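Long-range contact in GRAM domain-containing protein 1A (Mus musculus, PDB 6GQF), which carries cholesterol from the plasma membrane to the endoplasmic reticulum without vesicles, this chain being its sterol-binding VASt (ASTER) domain: residues 92-97 with 111-116. Residues are numbered along the deposited sequence; the frame is centred on the assembly and turned at random.
With HC3 (25-hydroxycholesterol), chain E.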
# COMPACT_ATOMS: atom_id res chain seq x y z
N ARG A 92 -1.73 -7.93 -10.23
CA ARG A 92 -0.32 -8.27 -10.11
C ARG A 92 -0.03 -8.64 -8.67
O ARG A 92 -0.90 -8.50 -7.80
CB ARG A 92 0.59 -7.12 -10.56
CG ARG A 92 0.53 -5.87 -9.69
CD ARG A 92 1.60 -4.85 -10.09
NE ARG A 92 1.59 -3.68 -9.21
CZ ARG A 92 2.49 -2.70 -9.23
NH1 ARG A 92 3.50 -2.74 -10.10
NH2 ARG A 92 2.39 -1.69 -8.39
N VAL A 93 1.18 -9.13 -8.42
CA VAL A 93 1.62 -9.48 -7.08
C VAL A 93 3.03 -8.96 -6.85
O VAL A 93 3.86 -8.95 -7.77
CB VAL A 93 1.57 -11.00 -6.83
CG1 VAL A 93 0.14 -11.46 -6.60
CG2 VAL A 93 2.20 -11.77 -7.99
N LEU A 94 3.29 -8.53 -5.62
CA LEU A 94 4.60 -8.03 -5.22
C LEU A 94 5.11 -8.84 -4.05
O LEU A 94 4.33 -9.44 -3.31
CB LEU A 94 4.53 -6.55 -4.82
CG LEU A 94 3.99 -5.54 -5.83
CD1 LEU A 94 2.46 -5.58 -5.94
CD2 LEU A 94 4.46 -4.14 -5.46
N THR A 95 6.43 -8.86 -3.88
CA THR A 95 7.00 -9.40 -2.67
C THR A 95 8.25 -8.62 -2.33
O THR A 95 8.96 -8.14 -3.22
CB THR A 95 7.34 -10.90 -2.80
OG1 THR A 95 7.91 -11.36 -1.57
CG2 THR A 95 8.31 -11.15 -3.94
N TYR A 96 8.52 -8.46 -1.04
CA TYR A 96 9.72 -7.77 -0.59
C TYR A 96 9.93 -8.01 0.89
O TYR A 96 8.98 -8.29 1.63
CB TYR A 96 9.64 -6.27 -0.88
CG TYR A 96 8.27 -5.67 -0.68
CD1 TYR A 96 7.75 -5.51 0.60
CD2 TYR A 96 7.51 -5.27 -1.76
CE1 TYR A 96 6.49 -4.97 0.78
CE2 TYR A 96 6.26 -4.73 -1.58
CZ TYR A 96 5.75 -4.58 -0.31
OH TYR A 96 4.50 -4.03 -0.14
N THR A 97 11.19 -7.92 1.30
CA THR A 97 11.57 -8.04 2.70
C THR A 97 11.63 -6.65 3.31
O THR A 97 12.12 -5.71 2.69
CB THR A 97 12.92 -8.75 2.84
OG1 THR A 97 12.82 -10.07 2.30
CG2 THR A 97 13.36 -8.82 4.31
N VAL A 111 6.92 -9.76 2.87
CA VAL A 111 5.60 -9.22 2.58
C VAL A 111 5.17 -9.57 1.17
O VAL A 111 5.73 -9.05 0.21
CB VAL A 111 5.58 -7.68 2.74
CG1 VAL A 111 4.23 -7.11 2.30
CG2 VAL A 111 5.89 -7.29 4.17
N VAL A 112 4.18 -10.44 1.06
CA VAL A 112 3.55 -10.71 -0.22
C VAL A 112 2.35 -9.79 -0.37
O VAL A 112 1.52 -9.71 0.53
CB VAL A 112 3.11 -12.16 -0.34
CG1 VAL A 112 2.34 -12.39 -1.64
CG2 VAL A 112 4.32 -13.07 -0.28
N GLU A 113 2.27 -9.10 -1.50
CA GLU A 113 1.19 -8.16 -1.76
C GLU A 113 0.49 -8.48 -3.07
O GLU A 113 1.13 -8.89 -4.04
CB GLU A 113 1.73 -6.72 -1.78
CG GLU A 113 0.66 -5.64 -1.98
CD GLU A 113 1.24 -4.24 -2.00
OE1 GLU A 113 2.48 -4.10 -1.95
OE2 GLU A 113 0.45 -3.27 -2.05
N THR A 114 -0.83 -8.29 -3.09
CA THR A 114 -1.64 -8.49 -4.28
C THR A 114 -2.42 -7.22 -4.61
O THR A 114 -3.14 -6.70 -3.76
CB THR A 114 -2.62 -9.65 -4.09
OG1 THR A 114 -1.92 -10.79 -3.59
CG2 THR A 114 -3.29 -10.01 -5.40
N GLN A 115 -2.29 -6.74 -5.84
CA GLN A 115 -2.97 -5.52 -6.27
C GLN A 115 -3.91 -5.77 -7.44
O GLN A 115 -3.54 -6.41 -8.41
CB GLN A 115 -1.94 -4.45 -6.65
CG GLN A 115 -1.14 -3.93 -5.48
CD GLN A 115 -0.26 -2.77 -5.86
OE1 GLN A 115 0.02 -2.54 -7.04
NE2 GLN A 115 0.19 -2.01 -4.86
N THR A 116 -5.14 -5.25 -7.32
CA THR A 116 -6.13 -5.33 -8.39
C THR A 116 -6.53 -3.94 -8.88
O THR A 116 -7.10 -3.16 -8.12
CB THR A 116 -7.41 -6.07 -7.92
OG1 THR A 116 -7.07 -7.38 -7.45
CG2 THR A 116 -8.41 -6.19 -9.06
C18 HC3 E . 3.46 -2.46 9.40
C13 HC3 E . 3.46 -3.87 8.81
C12 HC3 E . 4.65 -3.94 8.03
C11 HC3 E . 4.64 -2.97 6.72
C9 HC3 E . 3.40 -3.17 5.85
C10 HC3 E . 3.38 -2.21 4.54
C19 HC3 E . 3.81 -0.83 4.97
C1 HC3 E . 4.41 -2.71 3.53
C2 HC3 E . 4.40 -1.90 2.25
C3 HC3 E . 3.05 -1.84 1.61
O1 HC3 E . 3.07 -0.97 0.49
C4 HC3 E . 1.98 -1.35 2.59
C5 HC3 E . 2.05 -2.12 3.90
C6 HC3 E . 0.70 -2.26 4.84
C7 HC3 E . 0.76 -3.25 5.94
C8 HC3 E . 2.16 -3.03 6.72
C14 HC3 E . 2.22 -3.99 7.89
C15 HC3 E . 0.95 -4.10 8.88
C16 HC3 E . 1.64 -4.81 10.29
C17 HC3 E . 3.15 -4.93 10.04
C20 HC3 E . 4.01 -4.71 11.20
C21 HC3 E . 5.27 -5.62 11.02
C22 HC3 E . 3.39 -4.93 12.62
C23 HC3 E . 3.90 -6.11 13.40
C24 HC3 E . 2.95 -6.25 14.57
C25 HC3 E . 3.59 -7.07 15.66
C26 HC3 E . 2.55 -7.30 16.73
C27 HC3 E . 4.05 -8.41 15.10
O2 HC3 E . 4.68 -6.36 16.20
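Tyr96 gives its hydroxyl hydrogen to Glu113, with OH 2.7 Å from OE1. The oxygen is met from above the carboxylate plane, and ring and carboxylate stand 86° apart. Tyr96 CE1 packs on Val111 CG1 (3.5 Å), the side chains crossing at a slant, while Val111 O sits over one ring face. Further along, Arg92 NE and NH2 both donate to Gln115 OE1, each at 2.9 Å; the oxygen lies in the guanidinium plane, but both nitrogens approach from one side of the amide plane. Held at OE1 by arginine and at NE2 by Glu113 OE2 (3.1 Å), the amide is restrained in its rotation.

Extended torsions carry Glu113 out to the phenol, its CG opposite the backbone N (chi1 -177°). Alternation along the antiparallel hairpin puts Arg92-Gln115, Leu94-Glu113 and Tyr96-Val111, the hydrogen-bonded pairs, on one face; Val93-Thr114 and Thr95-Val112 take the other. Ser131 OG hydrogen-bonds Glu113 OE2.

Strands 90-99 and 108-119 belong to the antiparallel sheet of the Bet v 1-like VASt fold, which encloses the sterol. Tyr96, a pocket residue, touches the C3 end of 25-hydroxycholesterol. Arg92, at the polar chain's far end, makes no direct bridge to Glu113 (NH2 to OE2 6.8 Å); any influence relayed through Gln115 would probably be modest.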